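Side-chain contacts in glycosyl hydrolase family 2, TIM barrel domain protein (Faecalibacterium prausnitzii A2-165, PDB 6ED2), which probably hydrolyses beta-glucuronides, as a gut bacterial beta-glucuronidase of glycosyl hydrolase family 2: residues S549-S553 / A554-N558; A59-L63 / D64-S68; I147-Y150 / N151-N154. One frame throughout, in Å; residues are numbered along the deposited sequence.

Contact 1: residues S549-S553 / A554-N558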
loop_
_atom_site.group_PDB
_atom_site.type_symbol
_atom_site.label_atom_id
_atom_site.label_comp_id
_atom_site.label_asym_id
_atom_site.label_seq_id
_atom_site.Cartn_x
_atom_site.Cartn_y
_atom_site.Cartn_z
ATOM N N SER A 549 16.165 -7.883 -5.551
ATOM C CA SER A 549 14.970 -7.462 -6.269
ATOM C C SER A 549 14.156 -8.649 -6.774
ATOM O O SER A 549 14.660 -9.760 -6.957
ATOM C CB SER A 549 15.339 -6.570 -7.457
ATOM O OG SER A 549 16.190 -7.241 -8.383
ATOM N N VAL A 550 12.865 -8.385 -6.990
ATOM C CA VAL A 550 11.998 -9.213 -7.820
ATOM C C VAL A 550 11.294 -8.301 -8.816
ATOM O O VAL A 550 11.011 -7.130 -8.528
ATOM C CB VAL A 550 10.964 -10.010 -6.997
ATOM C CG1 VAL A 550 11.668 -11.044 -6.104
ATOM C CG2 VAL A 550 10.089 -9.050 -6.161
ATOM N N MET A 551 11.033 -8.834 -10.007
ATOM C CA MET A 551 10.190 -8.122 -10.955
ATOM C C MET A 551 8.939 -7.629 -10.242
ATOM O O MET A 551 8.341 -8.370 -9.452
ATOM C CB MET A 551 9.824 -9.036 -12.128
ATOM C CG MET A 551 11.020 -9.416 -13.001
ATOM S SD MET A 551 10.560 -10.672 -14.210
ATOM C CE MET A 551 9.953 -9.650 -15.554
ATOM N N TRP A 552 8.601 -6.353 -10.489
ATOM C CA TRP A 552 7.504 -5.568 -9.906
ATOM C C TRP A 552 7.945 -4.700 -8.719
ATOM O O TRP A 552 7.164 -3.855 -8.265
ATOM C CB TRP A 552 6.309 -6.444 -9.488
ATOM C CG TRP A 552 5.403 -6.803 -10.642
ATOM C CD1 TRP A 552 5.475 -7.927 -11.430
ATOM C CD2 TRP A 552 4.293 -6.036 -11.142
ATOM N NE1 TRP A 552 4.476 -7.906 -12.380
ATOM C CE2 TRP A 552 3.741 -6.756 -12.230
ATOM C CE3 TRP A 552 3.719 -4.810 -10.783
ATOM C CZ2 TRP A 552 2.633 -6.289 -12.958
ATOM C CZ3 TRP A 552 2.602 -4.349 -11.509
ATOM C CH2 TRP A 552 2.084 -5.086 -12.581
ATOM N N SER A 553 9.179 -4.860 -8.232
ATOM C CA SER A 553 9.711 -4.060 -7.128
ATOM C C SER A 553 10.429 -2.803 -7.623
ATOM O O SER A 553 10.908 -2.727 -8.763
ATOM C CB SER A 553 10.698 -4.872 -6.290
ATOM O OG SER A 553 11.904 -5.036 -7.029
ATOM N N ALA A 554 10.534 -1.821 -6.716
ATOM C CA ALA A 554 11.292 -0.605 -7.013
ATOM C C ALA A 554 12.736 -0.933 -7.358
ATOM O O ALA A 554 13.314 -0.340 -8.280
ATOM C CB ALA A 554 11.243 0.359 -5.826
ATOM N N GLU A 555 13.327 -1.885 -6.629
ATOM C CA GLU A 555 14.706 -2.284 -6.873
ATOM C C GLU A 555 14.884 -2.816 -8.286
ATOM O O GLU A 555 15.850 -2.466 -8.973
ATOM C CB GLU A 555 15.128 -3.350 -5.863
ATOM C CG GLU A 555 15.517 -2.787 -4.508
ATOM C CD GLU A 555 14.308 -2.368 -3.679
ATOM O OE1 GLU A 555 13.155 -2.743 -4.038
ATOM O OE2 GLU A 555 14.527 -1.670 -2.659
ATOM N N TYR A 556 13.982 -3.701 -8.719
ATOM C CA TYR A 556 14.096 -4.255 -10.054
ATOM C C TYR A 556 14.034 -3.143 -11.092
ATOM O O TYR A 556 14.884 -3.069 -11.987
ATOM C CB TYR A 556 13.003 -5.303 -10.298
ATOM C CG TYR A 556 13.285 -6.098 -11.552
ATOM C CD1 TYR A 556 14.172 -7.173 -11.528
ATOM C CD2 TYR A 556 12.731 -5.725 -12.778
ATOM C CE1 TYR A 556 14.466 -7.879 -12.677
ATOM C CE2 TYR A 556 13.013 -6.423 -13.927
ATOM C CZ TYR A 556 13.883 -7.501 -13.877
ATOM O OH TYR A 556 14.183 -8.197 -15.025
ATOM N N GLN A 557 13.048 -2.252 -10.972
ATOM C CA GLN A 557 12.928 -1.148 -11.924
ATOM C C GLN A 557 14.222 -0.349 -11.995
ATOM O O GLN A 557 14.737 -0.084 -13.091
ATOM C CB GLN A 557 11.740 -0.252 -11.552
ATOM C CG GLN A 557 11.704 1.096 -12.277
ATOM C CD GLN A 557 11.184 1.001 -13.710
ATOM O OE1 GLN A 557 11.342 -0.025 -14.374
ATOM N NE2 GLN A 557 10.548 2.072 -14.187
ATOM N N ASN A 558 14.792 0.006 -10.837
ATOM C CA ASN A 558 16.053 0.748 -10.849
ATOM C C ASN A 558 17.182 -0.062 -11.486
ATOM O O ASN A 558 18.018 0.494 -12.212
ATOM C CB ASN A 558 16.441 1.176 -9.431
ATOM C CG ASN A 558 15.819 2.532 -9.025
ATOM O OD1 ASN A 558 14.881 3.045 -9.665
ATOM N ND2 ASN A 558 16.348 3.114 -7.951
#
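A serine N-cap opens helix 554-570 in the TIM barrel domain, and the type II turn V550-S553 leads straight into it. S553 OG takes the N-H of Y556 at 3.0 Å in a nearly straight bond (165°), the side-chain capping bond of the first helical turn. The same hydroxyl donates backward to V550 O at 2.7 Å, and S553 N gives that carbonyl a second bond, the one that closes the turn. With chi1 at 73°, OG sits between its own N and carbonyl carbon, from where it can reach both the turn and the helix. S553 O starts the main-chain pattern by accepting from Q557 N at 3.1 Å.

Y556 folds back over this turn. Its CG lies anti to the backbone N (chi1 -168°), which lays the ring alongside M551, both side chains pointing the same way. M551 CG rests on one ring face, 3.7 Å from the centroid of Y556 and displaced toward the rim, a CH-pi contact. The sulfur is farther out and oblique, a looser Met-aromatic approach. S549 OG meets the edge of the ring at CD1 of Y556 (3.7 Å), while its hydroxyl hydrogen-bonds to E559, three residues beyond Y556 on the helix. Y556 OH bonds to G499 O and G505 N, so the ring is held at its far end as well. E589 of the second subunit accepts from M551 N, and Y613 of the third subunit bonds to E555, placing this helix start among subunit interfaces. The junction is a serine N-cap at the end of a type II turn.

Contact 2: residues A59-L63 / D64-S68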
loop_
_atom_site.group_PDB
_atom_site.type_symbol
_atom_site.label_atom_id
_atom_site.label_comp_id
_atom_site.label_asym_id
_atom_site.label_seq_id
_atom_site.Cartn_x
_atom_site.Cartn_y
_atom_site.Cartn_z
ATOM N N ALA A 59 -36.239 7.112 -33.565
ATOM C CA ALA A 59 -37.179 7.410 -32.492
ATOM C C ALA A 59 -37.251 8.890 -32.148
ATOM O O ALA A 59 -38.075 9.260 -31.314
ATOM C CB ALA A 59 -36.833 6.612 -31.233
ATOM N N GLY A 60 -36.436 9.743 -32.759
ATOM C CA GLY A 60 -36.517 11.172 -32.505
ATOM C C GLY A 60 -35.699 11.694 -31.343
ATOM O O GLY A 60 -35.996 12.788 -30.844
ATOM N N TRP A 61 -34.665 10.964 -30.904
ATOM C CA TRP A 61 -33.849 11.413 -29.771
ATOM C C TRP A 61 -33.098 12.706 -30.059
ATOM O O TRP A 61 -32.727 13.419 -29.118
ATOM C CB TRP A 61 -32.825 10.346 -29.370
ATOM C CG TRP A 61 -33.399 9.101 -28.795
ATOM C CD1 TRP A 61 -34.677 8.639 -28.937
ATOM C CD2 TRP A 61 -32.710 8.143 -27.976
ATOM N NE1 TRP A 61 -34.824 7.447 -28.255
ATOM C CE2 TRP A 61 -33.633 7.122 -27.658
ATOM C CE3 TRP A 61 -31.400 8.049 -27.486
ATOM C CZ2 TRP A 61 -33.290 6.018 -26.874
ATOM C CZ3 TRP A 61 -31.057 6.945 -26.705
ATOM C CH2 TRP A 61 -32.002 5.948 -26.403
ATOM N N ALA A 62 -32.831 13.016 -31.329
ATOM C CA ALA A 62 -32.177 14.283 -31.639
ATOM C C ALA A 62 -33.055 15.482 -31.292
ATOM O O ALA A 62 -32.533 16.593 -31.127
ATOM C CB ALA A 62 -31.787 14.332 -33.115
ATOM N N LEU A 63 -34.371 15.281 -31.182
ATOM C CA LEU A 63 -35.299 16.328 -30.773
ATOM C C LEU A 63 -35.471 16.380 -29.259
ATOM O O LEU A 63 -35.579 17.471 -28.692
ATOM C CB LEU A 63 -36.654 16.126 -31.447
ATOM C CG LEU A 63 -36.654 16.297 -32.964
ATOM C CD1 LEU A 63 -37.867 15.617 -33.585
ATOM C CD2 LEU A 63 -36.617 17.767 -33.309
ATOM N N ASP A 64 -35.511 15.227 -28.591
ATOM C CA ASP A 64 -35.283 15.175 -27.150
ATOM C C ASP A 64 -34.968 13.747 -26.742
ATOM O O ASP A 64 -35.568 12.798 -27.257
ATOM C CB ASP A 64 -36.477 15.693 -26.326
ATOM C CG ASP A 64 -36.034 16.552 -25.125
ATOM O OD1 ASP A 64 -36.266 17.781 -25.164
ATOM O OD2 ASP A 64 -35.442 16.016 -24.153
ATOM N N LEU A 65 -34.027 13.613 -25.818
ATOM C CA LEU A 65 -33.740 12.332 -25.201
ATOM C C LEU A 65 -34.913 11.945 -24.317
ATOM O O LEU A 65 -35.264 12.709 -23.407
ATOM C CB LEU A 65 -32.455 12.413 -24.375
ATOM C CG LEU A 65 -31.161 12.539 -25.164
ATOM C CD1 LEU A 65 -29.974 12.591 -24.213
ATOM C CD2 LEU A 65 -31.054 11.366 -26.130
ATOM N N PRO A 66 -35.558 10.798 -24.555
ATOM C CA PRO A 66 -36.674 10.387 -23.680
ATOM C C PRO A 66 -36.280 10.241 -22.218
ATOM O O PRO A 66 -37.021 10.682 -21.331
ATOM C CB PRO A 66 -37.124 9.046 -24.292
ATOM C CG PRO A 66 -36.029 8.637 -25.228
ATOM C CD PRO A 66 -35.418 9.913 -25.720
ATOM N N SER A 67 -35.140 9.622 -21.936
ATOM C CA SER A 67 -34.590 9.594 -20.593
ATOM C C SER A 67 -33.104 9.891 -20.689
ATOM O O SER A 67 -32.466 9.603 -21.703
ATOM C CB SER A 67 -34.842 8.247 -19.909
ATOM O OG SER A 67 -34.093 7.222 -20.530
ATOM N N SER A 68 -32.551 10.480 -19.636
ATOM C CA SER A 68 -31.160 10.886 -19.699
ATOM C C SER A 68 -30.587 10.971 -18.294
ATOM O O SER A 68 -31.311 10.946 -17.299
ATOM C CB SER A 68 -31.016 12.219 -20.431
ATOM O OG SER A 68 -31.515 13.275 -19.645
#
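G60 O accepts two main-chain N-H groups: that of L63 at 3.0 Å and, more weakly, that of D64 at 3.4 Å. Together they wind 60-64 into a tight bend directly after helix 56-59, which ends in a Schellman motif at G60, where the positive phi suits glycine. W61, within the bend, has CG anti to its carbonyl carbon (chi1 -67°), which carries the indole to where L65 and P66 reach it. P66 lies over one indole face: its CD stands 3.5 Å from the centroid of the five-membered ring of W61, only 11° off the normal, a CH-pi contact. P66 CG comes to 3.5 Å from W61 NE1. L65 approaches the six-membered part obliquely, its CD2 methyl 3.6 Å from CE3 of W61, and the two side chains cross at about a right angle. Along the backbone, W61 CA and D64 O add a CA-H...O contact of 3.3 Å.

W61 also meets W94 of strand 92-101 and touches strand 38-51, fixing the loop to the sheet of the sugar-binding domain. On the exposed side the carboxylate of D64 forms a salt bridge with K155, whose ammonium also bonds to L63 O, and E96 accepts the N-H of L65. Proline C-H groups are slightly polarised and the indole face is rich in electrons, so this CH-pi contact is likely to be partly electrostatic as well as apolar.

Contact 3: residues I147-Y150 / N151-N154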
loop_
_atom_site.group_PDB
_atom_site.type_symbol
_atom_site.label_atom_id
_atom_site.label_comp_id
_atom_site.label_asym_id
_atom_site.label_seq_id
_atom_site.Cartn_x
_atom_site.Cartn_y
_atom_site.Cartn_z
ATOM N N ILE A 147 -29.403 27.022 -39.472
ATOM C CA ILE A 147 -30.211 26.073 -38.727
ATOM C C ILE A 147 -30.669 26.626 -37.377
ATOM O O ILE A 147 -31.712 26.198 -36.868
ATOM C CB ILE A 147 -29.433 24.750 -38.542
ATOM C CG1 ILE A 147 -28.903 24.256 -39.889
ATOM C CG2 ILE A 147 -30.308 23.696 -37.919
ATOM C CD1 ILE A 147 -30.008 23.923 -40.880
ATOM N N VAL A 148 -29.928 27.549 -36.785
ATOM C CA VAL A 148 -30.235 28.031 -35.444
ATOM C C VAL A 148 -31.376 29.038 -35.494
ATOM O O VAL A 148 -31.599 29.719 -36.503
ATOM C CB VAL A 148 -28.986 28.654 -34.790
ATOM C CG1 VAL A 148 -27.965 27.572 -34.461
ATOM C CG2 VAL A 148 -28.393 29.720 -35.703
ATOM N N ARG A 149 -32.107 29.133 -34.385
ATOM C CA ARG A 149 -33.029 30.237 -34.161
ATOM C C ARG A 149 -32.293 31.318 -33.380
ATOM O O ARG A 149 -31.645 31.026 -32.368
ATOM C CB ARG A 149 -34.271 29.778 -33.396
ATOM C CG ARG A 149 -34.906 28.495 -33.897
ATOM C CD ARG A 149 -35.324 27.632 -32.712
ATOM N NE ARG A 149 -35.868 26.332 -33.110
ATOM C CZ ARG A 149 -35.899 25.264 -32.312
ATOM N NH1 ARG A 149 -36.418 24.112 -32.751
ATOM N NH2 ARG A 149 -35.401 25.344 -31.073
ATOM N N TYR A 150 -32.395 32.558 -33.852
ATOM C CA TYR A 150 -31.649 33.677 -33.289
ATOM C C TYR A 150 -32.381 34.296 -32.094
ATOM O O TYR A 150 -33.611 34.373 -32.071
ATOM C CB TYR A 150 -31.378 34.719 -34.378
ATOM C CG TYR A 150 -30.348 34.215 -35.370
ATOM C CD1 TYR A 150 -28.996 34.566 -35.253
ATOM C CD2 TYR A 150 -30.710 33.347 -36.395
ATOM C CE1 TYR A 150 -28.049 34.080 -36.143
ATOM C CE2 TYR A 150 -29.769 32.859 -37.291
ATOM C CZ TYR A 150 -28.446 33.232 -37.161
ATOM O OH TYR A 150 -27.531 32.737 -38.049
ATOM N N ASN A 151 -31.603 34.715 -31.094
ATOM C CA ASN A 151 -32.106 35.143 -29.785
ATOM C C ASN A 151 -33.015 34.089 -29.151
ATOM O O ASN A 151 -33.986 34.408 -28.459
ATOM C CB ASN A 151 -32.810 36.501 -29.851
ATOM C CG ASN A 151 -32.500 37.365 -28.630
ATOM O OD1 ASN A 151 -31.328 37.682 -28.351
ATOM N ND2 ASN A 151 -33.546 37.734 -27.879
ATOM N N GLN A 152 -32.685 32.819 -29.365
ATOM C CA GLN A 152 -33.398 31.723 -28.729
ATOM C C GLN A 152 -32.403 30.652 -28.331
ATOM O O GLN A 152 -31.221 30.696 -28.695
ATOM C CB GLN A 152 -34.473 31.129 -29.646
ATOM C CG GLN A 152 -35.455 32.156 -30.140
ATOM C CD GLN A 152 -36.424 31.590 -31.130
ATOM O OE1 GLN A 152 -37.049 30.559 -30.882
ATOM N NE2 GLN A 152 -36.557 32.258 -32.273
ATOM N N PHE A 153 -32.904 29.681 -27.572
ATOM C CA PHE A 153 -32.126 28.498 -27.262
ATOM C C PHE A 153 -32.220 27.489 -28.406
ATOM O O PHE A 153 -33.211 27.435 -29.140
ATOM C CB PHE A 153 -32.589 27.878 -25.943
ATOM C CG PHE A 153 -32.083 28.615 -24.740
ATOM C CD1 PHE A 153 -30.770 28.440 -24.303
ATOM C CD2 PHE A 153 -32.901 29.517 -24.068
ATOM C CE1 PHE A 153 -30.277 29.133 -23.208
ATOM C CE2 PHE A 153 -32.422 30.228 -22.962
ATOM C CZ PHE A 153 -31.110 30.029 -22.524
ATOM N N ASN A 154 -31.153 26.707 -28.562
ATOM C CA ASN A 154 -31.035 25.715 -29.617
ATOM C C ASN A 154 -30.576 24.397 -29.021
ATOM O O ASN A 154 -29.754 24.380 -28.099
ATOM C CB ASN A 154 -30.053 26.203 -30.685
ATOM C CG ASN A 154 -30.565 27.435 -31.409
ATOM O OD1 ASN A 154 -31.202 27.319 -32.452
ATOM N ND2 ASN A 154 -30.309 28.614 -30.851
#
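N154 turns its carboxamide onto the backbone of R149 and uses both ends of it there. N154 OD1 accepts the N-H of R149 at 2.8 Å, in the carbonyl plane on a lone pair. N154 ND2 returns a bond to R149 O at 3.1 Å, almost straight (169°), with that oxygen only 4° out of the amide plane. The two in-plane bonds fix the rotation of the carboxamide, which meets the R149 backbone along its edge. N154 CG lies anti to its own carbonyl carbon (chi1 -65°), which sends the amide from the strand toward the turn. N126 ND2 gives OD1 a second donor and also bonds to I147 O, so one asparagine side chain steadies another. V148 packs beside this oxygen, its CB 3.5 Å from N154 OD1.

The bonds bridge a type II turn, R149-Q152, which feeds strand 152-161 of the antiparallel sheet in the sugar-binding domain; Q152 and N154 pair through their backbones with V101 and F99 of strand 92-101. A leucine in place of N154 would probably leave both R149 N and R149 O without these partners and N126 short of one acceptor, setting the turn free to shift against the strand.

On the outer side, Q152 lays its amide across the start of the R149 side chain, NE2 at 3.6 Å from R149 CB. R149 NH2 approaches F153 O at 3.6 Å, near the guanidinium plane. Y150 OH is satisfied by T145 O, N151 OD1 takes the N-H of A103, and N151 ND2 makes a weak hydrogen bond to T35 O of the fourth subunit.

Contacts 2 and 3 are neighbours in the sugar-binding domain: their centres lie 19 Å apart and their nearest atoms about 6 Å, without touching. Strand 152-161, which contact 3 leads into, carries the K155 and S157 side chains that bind the loop of contact 2, and strand 92-101 borders both. Contact 1 belongs to the TIM barrel domain, its centre 53 Å from that of contact 2 and 60 Å from that of contact 3, with which it flanks the chain's centre on opposite sides. None of the three lies at the magnesium site of T239 and E241. A bound magnesium ion lies about 14 Å from the W552 side chain of contact 1.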